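Local coordinates for protein endoglucanase (Ganoderma lucidum, PDB 5D8Z) that probably hydrolyses internal beta-1,4-glucosidic bonds of cellulose and related beta-glucans, as a family 5 glycoside hydrolase, at residues 204-209 / 234-239; 279-284 / 333-338; 40-45 / 80-85; 72-77 / 114-119. All blocks are in the same frame, centred on the assembly; numbering follows the deposited sequence.

How the interactions relate
Interaction 4, two adjoining strands of the barrel, is the most central of the four, about 7 Å from the centre of the chain, and it touches each of the others. R76 NH2 lies 3.7 Å from H235 NE2 of interaction 1, in packing contact, not hydrogen-bonded, next to the glycan pocket; F72 CE2 lies 4.0 Å from V337 CG1 of interaction 2; and V119 CG1 lies 4.2 Å from W81 N of interaction 3. Interactions 1 and 3 have centres about 26 Å apart, each involving a loop that follows a barrel strand. Y237 of interaction 1 touches bound glucose; G40 of interaction 3 and G279 of interaction 2 are each about 12 Å from a sugar.

Interaction 1: residues 204-209 / 234-239; sequences SAETFV and VHKYLD. With BGC (beta-D-glucopyranose), chain C.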
loop_
_atom_site.group_PDB
_atom_site.type_symbol
_atom_site.label_atom_id
_atom_site.label_comp_id
_atom_site.label_asym_id
_atom_site.label_seq_id
_atom_site.Cartn_x
_atom_site.Cartn_y
_atom_site.Cartn_z
ATOM N N SER A 204 -11.584 -2.498 -2.103
ATOM C CA SER A 204 -12.062 -1.833 -3.283
ATOM C C SER A 204 -12.629 -0.484 -2.833
ATOM O O SER A 204 -13.346 -0.405 -1.828
ATOM C CB SER A 204 -13.118 -2.680 -3.962
ATOM O OG SER A 204 -13.855 -1.924 -4.887
ATOM N N ALA A 205 -12.262 0.565 -3.554
ATOM C CA ALA A 205 -12.819 1.904 -3.348
ATOM C C ALA A 205 -14.299 2.013 -3.708
ATOM O O ALA A 205 -14.986 2.902 -3.231
ATOM C CB ALA A 205 -12.047 2.917 -4.176
ATOM N N GLU A 206 -14.765 1.138 -4.587
ATOM C CA GLU A 206 -16.148 1.140 -5.041
ATOM C C GLU A 206 -17.118 0.686 -3.963
ATOM O O GLU A 206 -18.218 1.188 -3.872
ATOM C CB GLU A 206 -16.277 0.233 -6.252
ATOM C CG GLU A 206 -17.653 0.149 -6.871
ATOM C CD GLU A 206 -17.573 0.015 -8.383
ATOM O OE1 GLU A 206 -16.762 0.755 -8.998
ATOM O OE2 GLU A 206 -18.307 -0.815 -8.970
ATOM N N THR A 207 -16.722 -0.275 -3.145
ATOM C CA THR A 207 -17.625 -0.811 -2.123
ATOM C C THR A 207 -17.265 -0.334 -0.733
ATOM O O THR A 207 -17.912 -0.728 0.221
ATOM C CB THR A 207 -17.540 -2.334 -2.090
ATOM O OG1 THR A 207 -16.182 -2.695 -1.777
ATOM C CG2 THR A 207 -17.935 -2.900 -3.442
ATOM N N PHE A 208 -16.234 0.493 -0.614
ATOM C CA PHE A 208 -15.721 0.863 0.687
ATOM C C PHE A 208 -16.754 1.391 1.660
ATOM O O PHE A 208 -16.673 1.099 2.846
ATOM C CB PHE A 208 -14.628 1.907 0.563
ATOM C CG PHE A 208 -13.840 2.100 1.829
ATOM C CD1 PHE A 208 -12.849 1.204 2.172
ATOM C CD2 PHE A 208 -14.104 3.167 2.678
ATOM C CE1 PHE A 208 -12.133 1.360 3.338
ATOM C CE2 PHE A 208 -13.382 3.339 3.843
ATOM C CZ PHE A 208 -12.390 2.435 4.175
ATOM N N VAL A 209 -17.697 2.193 1.172
ATOM C CA VAL A 209 -18.818 2.691 1.987
ATOM C C VAL A 209 -20.000 1.703 1.976
ATOM O O VAL A 209 -20.571 1.404 3.037
ATOM C CB VAL A 209 -19.315 4.069 1.491
ATOM C CG1 VAL A 209 -20.402 4.612 2.415
ATOM C CG2 VAL A 209 -18.156 5.064 1.371
ATOM N N VAL A 234 -7.373 2.593 0.336
ATOM C CA VAL A 234 -8.191 1.992 -0.714
ATOM C C VAL A 234 -7.385 1.702 -1.966
ATOM O O VAL A 234 -6.333 2.295 -2.207
ATOM C CB VAL A 234 -9.440 2.843 -1.048
ATOM C CG1 VAL A 234 -10.201 3.188 0.224
ATOM C CG2 VAL A 234 -9.057 4.127 -1.756
ATOM N N HIS A 235 -7.920 0.764 -2.744
ATOM C CA HIS A 235 -7.300 0.232 -3.937
ATOM C C HIS A 235 -8.359 0.201 -5.049
ATOM O O HIS A 235 -9.547 0.018 -4.767
ATOM C CB HIS A 235 -6.826 -1.177 -3.647
ATOM C CG HIS A 235 -5.655 -1.262 -2.713
ATOM N ND1 HIS A 235 -4.930 -2.421 -2.552
ATOM C CD2 HIS A 235 -5.057 -0.340 -1.924
ATOM C CE1 HIS A 235 -3.956 -2.217 -1.689
ATOM N NE2 HIS A 235 -4.004 -0.958 -1.298
ATOM N N LYS A 236 -7.919 0.394 -6.296
ATOM C CA LYS A 236 -8.802 0.468 -7.475
ATOM C C LYS A 236 -8.042 0.334 -8.795
ATOM O O LYS A 236 -7.103 1.113 -9.095
ATOM C CB LYS A 236 -9.557 1.793 -7.514
ATOM C CG LYS A 236 -11.051 1.636 -7.354
ATOM C CD LYS A 236 -11.671 1.069 -8.608
ATOM C CE LYS A 236 -12.666 -0.037 -8.326
ATOM N NZ LYS A 236 -13.041 -0.665 -9.631
ATOM N N TYR A 237 -8.481 -0.630 -9.600
ATOM C CA TYR A 237 -7.844 -0.929 -10.878
ATOM C C TYR A 237 -8.810 -0.551 -11.976
ATOM O O TYR A 237 -9.962 -0.290 -11.690
ATOM C CB TYR A 237 -7.477 -2.403 -10.922
ATOM C CG TYR A 237 -6.299 -2.689 -10.027
ATOM C CD1 TYR A 237 -5.005 -2.440 -10.466
ATOM C CD2 TYR A 237 -6.467 -3.166 -8.739
ATOM C CE1 TYR A 237 -3.916 -2.711 -9.675
ATOM C CE2 TYR A 237 -5.375 -3.413 -7.934
ATOM C CZ TYR A 237 -4.108 -3.183 -8.411
ATOM O OH TYR A 237 -3.013 -3.414 -7.626
ATOM N N LEU A 238 -8.353 -0.525 -13.225
ATOM C CA LEU A 238 -9.147 0.046 -14.304
ATOM C C LEU A 238 -9.730 -0.982 -15.273
ATOM O O LEU A 238 -10.221 -0.620 -16.345
ATOM C CB LEU A 238 -8.310 1.093 -15.049
ATOM C CG LEU A 238 -8.176 2.436 -14.293
ATOM C CD1 LEU A 238 -7.140 2.346 -13.183
ATOM C CD2 LEU A 238 -7.831 3.619 -15.187
ATOM N N ASP A 239 -9.705 -2.258 -14.899
ATOM C CA ASP A 239 -10.168 -3.316 -15.802
ATOM C C ASP A 239 -11.553 -3.749 -15.385
ATOM O O ASP A 239 -11.997 -3.387 -14.298
ATOM C CB ASP A 239 -9.195 -4.495 -15.858
ATOM C CG ASP A 239 -8.793 -5.007 -14.492
ATOM O OD1 ASP A 239 -8.691 -4.201 -13.544
ATOM O OD2 ASP A 239 -8.534 -6.225 -14.373
HETATM C C2 BGC C . -6.468 -10.137 -7.433
HETATM C C3 BGC C . -5.249 -9.349 -6.904
HETATM C C4 BGC C . -5.490 -7.851 -6.850
HETATM C C5 BGC C . -6.848 -7.540 -6.188
HETATM C C6 BGC C . -7.227 -6.070 -6.359
HETATM C C1 BGC C . -7.845 -9.696 -6.869
HETATM O O2 BGC C . -6.256 -11.520 -7.126
HETATM O O3 BGC C . -4.078 -9.511 -7.730
HETATM O O4 BGC C . -4.323 -7.267 -6.222
HETATM O O5 BGC C . -7.947 -8.271 -6.758
HETATM O O6 BGC C . -8.413 -5.911 -7.145
#
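A single backbone bridge between S204 and H235, backed by apolar and charged side chains, ties the loop 204-209 to the chain leaving barrel strand 230-235. Across the two segments the bond is A205 N to H235 O, 3.0 Å; H235 also bonds to the T203 backbone. Beside it the methyl of A205 is small enough to rest against the stem of K236, with A205 CB 3.6 Å from K236 CG, and meets V234 CG2. V234 CG1 sits over one face of the F208 ring in a CH-pi contact, 4.1 Å from the ring centroid; F208 holds CG anti to its backbone N (chi1 -167°), which swings the ring back to the strand. In the family 5 TIM barrel the substrate groove lies at the C-terminal mouth of the strands, and Y237 CE2 lies 3.6 Å from C6 of a glucose while Y237 OH bonds to E276. K236, bent at chi2 and chi3, runs alongside S204 and E206, its NZ hydrogen-bonded to N253 OD1 and 4.0 Å from E206 OE1, beyond a salt bridge. A methionine in its place would probably leave N253 OD1 without this donor and E206 without the nearby positive charge. S204 OG accepts from E206 N, making an ST turn.

Interaction 2: residues 279-284 / 333-338; sequences GGNVAS and DTALVS
The chain turns sharply at N281, the centre of an inverse gamma turn, and this brings its CA to 5.2 Å from the CA of L336 in the first turn of helix 335-341. Both segments lead into helices: V282 is at the N-cap position of helix 283-298, T334 at that of helix 335-341. With CG anti to the carbonyl carbon (chi1 -68°), N281 sends its amide toward the start of helix 335-341, where OD1 accepts a hydrogen bond from L336 N at 3.1 Å, with the donor in the carbonyl plane and an N-H...O angle of 156°. T334 OG1 gives the same oxygen a weak second bond at 3.2 Å. The other arm of the amide, ND2, bonds to G321 O, so both ends of the flat group are held and its rotation is fixed. Further back, L336 CD2 packs against the backbone of G279, near G280 O. A leucine here in place of N281 would probably leave L336 N without this acceptor and G321 O without this donor. An asparagine suits the place because its oxygen offers partial negative charge to the N-H of L336 in the first turn, which is likely to steady the positive end of the helix dipole.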
loop_
_atom_site.group_PDB
_atom_site.type_symbol
_atom_site.label_atom_id
_atom_site.label_comp_id
_atom_site.label_asym_id
_atom_site.label_seq_id
_atom_site.Cartn_x
_atom_site.Cartn_y
_atom_site.Cartn_z
ATOM N N GLY A 279 -2.522 0.208 -14.669
ATOM C CA GLY A 279 -2.953 -0.471 -15.850
ATOM C C GLY A 279 -1.857 -0.728 -16.845
ATOM O O GLY A 279 -0.694 -0.454 -16.598
ATOM N N GLY A 280 -2.252 -1.287 -17.984
ATOM C CA GLY A 280 -1.301 -1.700 -18.989
ATOM C C GLY A 280 -0.685 -0.517 -19.661
ATOM O O GLY A 280 -1.203 0.591 -19.613
ATOM N N ASN A 281 0.429 -0.766 -20.310
ATOM C CA ASN A 281 1.126 0.284 -21.008
ATOM C C ASN A 281 0.582 0.446 -22.437
ATOM O O ASN A 281 1.296 0.247 -23.397
ATOM C CB ASN A 281 2.610 -0.024 -20.960
ATOM C CG ASN A 281 3.155 0.098 -19.559
ATOM O OD1 ASN A 281 3.250 1.204 -19.040
ATOM N ND2 ASN A 281 3.496 -1.035 -18.928
ATOM N N VAL A 282 -0.685 0.847 -22.540
ATOM C CA VAL A 282 -1.410 0.918 -23.807
ATOM C C VAL A 282 -2.336 2.142 -23.897
ATOM O O VAL A 282 -2.591 2.821 -22.897
ATOM C CB VAL A 282 -2.244 -0.353 -24.013
ATOM C CG1 VAL A 282 -1.347 -1.587 -23.959
ATOM C CG2 VAL A 282 -3.372 -0.452 -22.988
ATOM N N ALA A 283 -2.853 2.416 -25.095
ATOM C CA ALA A 283 -3.662 3.639 -25.340
ATOM C C ALA A 283 -4.830 3.815 -24.369
ATOM O O ALA A 283 -4.932 4.837 -23.704
ATOM C CB ALA A 283 -4.181 3.665 -26.772
ATOM N N SER A 284 -5.688 2.801 -24.302
ATOM C CA SER A 284 -6.953 2.843 -23.546
ATOM C C SER A 284 -6.724 3.196 -22.091
ATOM O O SER A 284 -7.508 3.901 -21.458
ATOM C CB SER A 284 -7.654 1.485 -23.618
ATOM O OG SER A 284 -6.921 0.517 -22.881
ATOM N N ASP A 333 11.086 5.603 -18.456
ATOM C CA ASP A 333 9.894 5.041 -17.845
ATOM C C ASP A 333 9.044 4.199 -18.763
ATOM O O ASP A 333 9.157 4.250 -19.965
ATOM C CB ASP A 333 9.031 6.170 -17.291
ATOM C CG ASP A 333 9.672 6.841 -16.120
ATOM O OD1 ASP A 333 9.758 8.082 -16.117
ATOM O OD2 ASP A 333 10.140 6.118 -15.214
ATOM N N THR A 334 8.135 3.449 -18.179
ATOM C CA THR A 334 7.146 2.795 -18.983
ATOM C C THR A 334 6.248 3.877 -19.509
ATOM O O THR A 334 6.309 5.020 -19.057
ATOM C CB THR A 334 6.315 1.772 -18.194
ATOM O OG1 THR A 334 5.565 2.447 -17.176
ATOM C CG2 THR A 334 7.230 0.696 -17.588
ATOM N N ALA A 335 5.434 3.501 -20.487
ATOM C CA ALA A 335 4.517 4.408 -21.151
ATOM C C ALA A 335 3.581 5.110 -20.161
ATOM O O ALA A 335 3.378 6.328 -20.240
ATOM C CB ALA A 335 3.693 3.627 -22.150
ATOM N N LEU A 336 3.016 4.324 -19.240
ATOM C CA LEU A 336 1.908 4.769 -18.400
ATOM C C LEU A 336 2.362 5.701 -17.305
ATOM O O LEU A 336 1.627 6.609 -16.886
ATOM C CB LEU A 336 1.238 3.575 -17.754
ATOM C CG LEU A 336 0.041 3.883 -16.867
ATOM C CD1 LEU A 336 -0.979 4.686 -17.635
ATOM C CD2 LEU A 336 -0.577 2.599 -16.373
ATOM N N VAL A 337 3.578 5.468 -16.844
ATOM C CA VAL A 337 4.187 6.351 -15.890
ATOM C C VAL A 337 4.497 7.718 -16.504
ATOM O O VAL A 337 4.312 8.754 -15.844
ATOM C CB VAL A 337 5.468 5.740 -15.307
ATOM C CG1 VAL A 337 6.162 6.733 -14.382
ATOM C CG2 VAL A 337 5.134 4.487 -14.544
ATOM N N SER A 338 4.990 7.731 -17.740
ATOM C CA SER A 338 5.393 9.002 -18.351
ATOM C C SER A 338 4.218 9.731 -19.002
ATOM O O SER A 338 4.187 10.944 -19.019
ATOM C CB SER A 338 6.521 8.804 -19.354
ATOM O OG SER A 338 6.076 8.040 -20.449
#

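Interaction 3: residues 40-45 / 80-85; sequences GTCNAS and GWQFIT
The side-chain amide of Q82 lies nearly coplanar with its partner G40 O, which sits only 10° out of the amide plane; the F83 ring meets F32 with planes at about 60°, with A44 O loosely near its edge, and W81 packs edge-to-face with F125. The Q82 amide joins two loops of the TIM barrel: the one after strand 24-30, holding 40-45, and the one after strand 74-79, which forms the short helix 81-85. Q82 NE2 donates to G40 O at 2.9 Å, almost straight (164°), the donor in the carbonyl plane of G40. The glutamine gets there with CG anti to its carbonyl carbon and a bend at chi2, folding the amide back along the loop. A glutamine suits this place because its length spans the gap and its amide can serve more than one partner; NE2 also makes a weak bond to N126 OD1, and N126 is paired with the backbone of G40. G40 has a positive phi, easily adopted without a side chain. On the other arm of the amide, Q82 OE1 lies 3.7 Å from C42 CB. A44, poorly ordered, places its methyl near Q82 CB and F83 N. C42 is disulfide-bonded to C36, and glycine suits position 80 at the helix N-cap, where a CB would probably come too near the sulfur: C42 SG already lies 4.0 Å from G80 CA.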
loop_
_atom_site.group_PDB
_atom_site.type_symbol
_atom_site.label_atom_id
_atom_site.label_comp_id
_atom_site.label_asym_id
_atom_site.label_seq_id
_atom_site.Cartn_x
_atom_site.Cartn_y
_atom_site.Cartn_z
ATOM N N GLY A 40 -3.006 -15.504 2.670
ATOM C CA GLY A 40 -2.133 -15.194 3.820
ATOM C C GLY A 40 -0.942 -16.132 4.037
ATOM O O GLY A 40 -0.280 -16.079 5.086
ATOM N N THR A 41 -0.684 -17.001 3.056
ATOM C CA THR A 41 0.423 -17.953 3.098
ATOM C C THR A 41 1.561 -17.303 2.360
ATOM O O THR A 41 1.399 -16.976 1.197
ATOM C CB THR A 41 0.032 -19.279 2.383
ATOM O OG1 THR A 41 -1.165 -19.819 2.974
ATOM C CG2 THR A 41 1.157 -20.326 2.453
ATOM N N CYS A 42 2.676 -17.036 3.041
ATOM C CA CYS A 42 3.856 -16.444 2.385
ATOM C C CYS A 42 5.004 -17.423 2.471
ATOM O O CYS A 42 5.841 -17.319 3.378
ATOM C CB CYS A 42 4.296 -15.069 2.947
ATOM S SG CYS A 42 3.212 -13.631 2.614
ATOM N N ASN A 43 4.999 -18.385 1.540
ATOM C CA ASN A 43 6.220 -19.079 1.075
ATOM C C ASN A 43 7.455 -18.163 1.233
ATOM O O ASN A 43 7.944 -17.606 0.242
ATOM C CB ASN A 43 6.044 -19.502 -0.413
ATOM C CG ASN A 43 7.074 -20.544 -0.884
ATOM O OD1 ASN A 43 8.175 -20.660 -0.334
ATOM N ND2 ASN A 43 6.713 -21.306 -1.922
ATOM N N ALA A 44 7.940 -18.012 2.480
ATOM C CA ALA A 44 8.996 -17.025 2.847
ATOM C C ALA A 44 10.391 -17.366 2.286
ATOM O O ALA A 44 11.345 -16.587 2.466
ATOM C CB ALA A 44 9.061 -16.821 4.363
ATOM N N SER A 45 10.497 -18.534 1.640
ATOM C CA SER A 45 11.544 -18.795 0.642
ATOM C C SER A 45 11.440 -17.808 -0.535
ATOM O O SER A 45 12.389 -17.075 -0.820
ATOM C CB SER A 45 11.458 -20.254 0.119
ATOM O OG SER A 45 11.769 -20.367 -1.278
ATOM N N GLY A 80 5.732 -9.529 3.638
ATOM C CA GLY A 80 4.922 -10.460 4.399
ATOM C C GLY A 80 5.301 -10.650 5.855
ATOM O O GLY A 80 6.457 -10.617 6.235
ATOM N N TRP A 81 4.284 -10.910 6.659
ATOM C CA TRP A 81 4.416 -11.208 8.078
ATOM C C TRP A 81 5.429 -12.321 8.309
ATOM O O TRP A 81 6.330 -12.216 9.142
ATOM C CB TRP A 81 3.040 -11.631 8.601
ATOM C CG TRP A 81 2.891 -11.608 10.079
ATOM C CD1 TRP A 81 3.877 -11.557 11.000
ATOM C CD2 TRP A 81 1.663 -11.674 10.804
ATOM N NE1 TRP A 81 3.336 -11.600 12.258
ATOM C CE2 TRP A 81 1.982 -11.665 12.162
ATOM C CE3 TRP A 81 0.334 -11.700 10.429
ATOM C CZ2 TRP A 81 1.028 -11.685 13.153
ATOM C CZ3 TRP A 81 -0.629 -11.725 11.403
ATOM C CH2 TRP A 81 -0.284 -11.723 12.763
ATOM N N GLN A 82 5.274 -13.391 7.549
ATOM C CA GLN A 82 6.168 -14.502 7.659
ATOM C C GLN A 82 7.628 -14.064 7.448
ATOM O O GLN A 82 8.505 -14.356 8.225
ATOM C CB GLN A 82 5.730 -15.555 6.689
ATOM C CG GLN A 82 4.490 -16.304 7.149
ATOM C CD GLN A 82 3.167 -15.767 6.624
ATOM O OE1 GLN A 82 3.008 -14.573 6.361
ATOM N NE2 GLN A 82 2.190 -16.665 6.489
ATOM N N PHE A 83 7.895 -13.281 6.452
ATOM C CA PHE A 83 9.246 -12.820 6.279
ATOM C C PHE A 83 9.755 -12.041 7.501
ATOM O O PHE A 83 10.894 -12.208 7.959
ATOM C CB PHE A 83 9.318 -11.967 5.013
ATOM C CG PHE A 83 10.700 -11.561 4.645
ATOM C CD1 PHE A 83 11.516 -12.425 3.951
ATOM C CD2 PHE A 83 11.184 -10.308 4.998
ATOM C CE1 PHE A 83 12.791 -12.056 3.601
ATOM C CE2 PHE A 83 12.469 -9.925 4.675
ATOM C CZ PHE A 83 13.279 -10.802 3.977
ATOM N N ILE A 84 8.914 -11.182 8.039
ATOM C CA ILE A 84 9.349 -10.315 9.117
ATOM C C ILE A 84 9.735 -11.125 10.306
ATOM O O ILE A 84 10.678 -10.770 11.012
ATOM C CB ILE A 84 8.237 -9.373 9.555
ATOM C CG1 ILE A 84 8.041 -8.323 8.488
ATOM C CG2 ILE A 84 8.604 -8.704 10.865
ATOM C CD1 ILE A 84 6.736 -7.594 8.588
ATOM N N THR A 85 8.988 -12.195 10.548
ATOM C CA THR A 85 9.174 -13.004 11.743
ATOM C C THR A 85 9.767 -14.409 11.503
ATOM O O THR A 85 9.835 -15.224 12.428
ATOM C CB THR A 85 7.809 -13.200 12.398
ATOM O OG1 THR A 85 6.977 -13.970 11.507
ATOM C CG2 THR A 85 7.186 -11.844 12.698
#

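Interaction 4: residues 72-77 / 114-119; sequences FNVFRL and SCIVDV
Strands 74-79 and 114-119 are adjacent parallel staves of the TIM barrel, linked by a beta-alpha-beta crossover through helix 95-110, and F75 bonds to both S114 and I116. The two short segments run 20° apart. F75 N donates to S114 O at 2.9 Å and F75 O accepts from I116 N at 2.9 Å, the alternation expected of parallel strands; S114 N to N73 O and L77 N to I116 O continue it on both sides. V74, R76, S114 and I116 point into the barrel, whose interior the branched V74 and I116 help to fill side by side, V74 CG2 meeting I116 CD1 at 3.9 Å; the arginine stem, R76 CG, lies 3.7 Å from I116 CG2. R76, its CG anti to the backbone N (chi1 -174°), runs extended to NE, which carries its guanidinium up to D118. There NH2 forms a salt bridge to D118 OD1 at 2.9 Å, and the carboxylate stacks over one face of the guanidinium, the planes 29° apart. R76 NH1 makes a salt bridge to E276, a residue of the glycan pocket, and bonds to N28 OD1; NH2 also bonds to N163 OD1, and D118 OD2 to H120. F75, L77, C115 and V117 face outward to helix 95-110, where C115 is joined to C108 by a disulfide, while V117 also touches I147 of helix 137-149 and strand 24-30 flanks F75 and L77.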
loop_
_atom_site.group_PDB
_atom_site.type_symbol
_atom_site.label_atom_id
_atom_site.label_comp_id
_atom_site.label_asym_id
_atom_site.label_seq_id
_atom_site.Cartn_x
_atom_site.Cartn_y
_atom_site.Cartn_z
ATOM N N PHE A 72 7.803 11.924 -7.934
ATOM C CA PHE A 72 7.236 11.038 -6.931
ATOM C C PHE A 72 7.822 11.372 -5.587
ATOM O O PHE A 72 8.900 11.956 -5.498
ATOM C CB PHE A 72 7.495 9.572 -7.287
ATOM C CG PHE A 72 6.688 9.087 -8.466
ATOM C CD1 PHE A 72 5.319 9.015 -8.397
ATOM C CD2 PHE A 72 7.306 8.676 -9.641
ATOM C CE1 PHE A 72 4.577 8.572 -9.465
ATOM C CE2 PHE A 72 6.557 8.200 -10.710
ATOM C CZ PHE A 72 5.191 8.163 -10.626
ATOM N N ASN A 73 7.165 10.845 -4.572
ATOM C CA ASN A 73 7.030 11.441 -3.265
ATOM C C ASN A 73 7.050 10.463 -2.125
ATOM O O ASN A 73 7.453 10.785 -1.019
ATOM C CB ASN A 73 5.620 11.965 -3.253
ATOM C CG ASN A 73 5.487 13.181 -2.464
ATOM O OD1 ASN A 73 6.329 13.462 -1.633
ATOM N ND2 ASN A 73 4.429 13.934 -2.713
ATOM N N VAL A 74 6.470 9.292 -2.401
ATOM C CA VAL A 74 6.320 8.203 -1.455
ATOM C C VAL A 74 6.504 6.872 -2.212
ATOM O O VAL A 74 6.251 6.799 -3.400
ATOM C CB VAL A 74 4.917 8.255 -0.827
ATOM C CG1 VAL A 74 3.855 8.030 -1.881
ATOM C CG2 VAL A 74 4.739 7.232 0.275
ATOM N N PHE A 75 6.925 5.826 -1.510
ATOM C CA PHE A 75 6.975 4.483 -2.077
ATOM C C PHE A 75 6.341 3.506 -1.152
ATOM O O PHE A 75 6.359 3.664 0.052
ATOM C CB PHE A 75 8.414 4.092 -2.414
ATOM C CG PHE A 75 9.013 5.019 -3.407
ATOM C CD1 PHE A 75 8.479 5.094 -4.689
ATOM C CD2 PHE A 75 9.989 5.897 -3.045
ATOM C CE1 PHE A 75 8.964 5.999 -5.615
ATOM C CE2 PHE A 75 10.496 6.813 -3.959
ATOM C CZ PHE A 75 9.978 6.863 -5.249
ATOM N N ARG A 76 5.750 2.492 -1.735
ATOM C CA ARG A 76 5.080 1.514 -0.950
ATOM C C ARG A 76 5.863 0.240 -1.069
ATOM O O ARG A 76 6.150 -0.189 -2.171
ATOM C CB ARG A 76 3.678 1.333 -1.462
ATOM C CG ARG A 76 2.854 0.426 -0.590
ATOM C CD ARG A 76 1.404 0.604 -0.906
ATOM N NE ARG A 76 0.542 -0.230 -0.099
ATOM C CZ ARG A 76 -0.001 -1.363 -0.514
ATOM N NH1 ARG A 76 0.271 -1.861 -1.720
ATOM N NH2 ARG A 76 -0.821 -2.012 0.293
ATOM N N LEU A 77 6.164 -0.370 0.071
ATOM C CA LEU A 77 7.136 -1.448 0.179
ATOM C C LEU A 77 6.488 -2.680 0.766
ATOM O O LEU A 77 6.544 -2.899 1.998
ATOM C CB LEU A 77 8.276 -1.048 1.116
ATOM C CG LEU A 77 8.990 0.269 0.890
ATOM C CD1 LEU A 77 10.137 0.347 1.883
ATOM C CD2 LEU A 77 9.465 0.378 -0.538
ATOM N N SER A 114 8.662 9.672 1.331
ATOM C CA SER A 114 7.994 8.992 2.466
ATOM C C SER A 114 7.797 7.510 2.134
ATOM O O SER A 114 7.685 7.181 0.980
ATOM C CB SER A 114 6.652 9.658 2.750
ATOM O OG SER A 114 6.775 11.067 2.703
ATOM N N CYS A 115 7.761 6.619 3.122
ATOM C CA CYS A 115 7.688 5.166 2.836
ATOM C C CYS A 115 6.574 4.456 3.584
ATOM O O CYS A 115 6.535 4.489 4.798
ATOM C CB CYS A 115 9.018 4.485 3.162
ATOM S SG CYS A 115 10.409 5.540 2.671
ATOM N N ILE A 116 5.680 3.806 2.848
ATOM C CA ILE A 116 4.653 2.977 3.426
ATOM C C ILE A 116 5.189 1.583 3.671
ATOM O O ILE A 116 5.634 0.922 2.731
ATOM C CB ILE A 116 3.498 2.819 2.464
ATOM C CG1 ILE A 116 2.705 4.126 2.346
ATOM C CG2 ILE A 116 2.596 1.695 2.912
ATOM C CD1 ILE A 116 2.191 4.372 0.944
ATOM N N VAL A 117 5.152 1.150 4.934
ATOM C CA VAL A 117 5.544 -0.178 5.337
ATOM C C VAL A 117 4.266 -1.009 5.344
ATOM O O VAL A 117 3.500 -0.970 6.297
ATOM C CB VAL A 117 6.183 -0.156 6.734
ATOM C CG1 VAL A 117 6.314 -1.571 7.282
ATOM C CG2 VAL A 117 7.550 0.501 6.708
ATOM N N ASP A 118 4.044 -1.742 4.262
ATOM C CA ASP A 118 2.803 -2.477 3.970
ATOM C C ASP A 118 2.911 -3.963 4.288
ATOM O O ASP A 118 3.638 -4.680 3.581
ATOM C CB ASP A 118 2.492 -2.353 2.466
ATOM C CG ASP A 118 1.375 -3.308 1.991
ATOM O OD1 ASP A 118 0.271 -3.344 2.624
ATOM O OD2 ASP A 118 1.603 -3.999 0.969
ATOM N N VAL A 119 2.192 -4.429 5.309
ATOM C CA VAL A 119 2.167 -5.865 5.605
ATOM C C VAL A 119 1.190 -6.511 4.635
ATOM O O VAL A 119 -0.023 -6.305 4.720
ATOM C CB VAL A 119 1.758 -6.199 7.059
ATOM C CG1 VAL A 119 1.683 -7.694 7.235
ATOM C CG2 VAL A 119 2.731 -5.639 8.068
#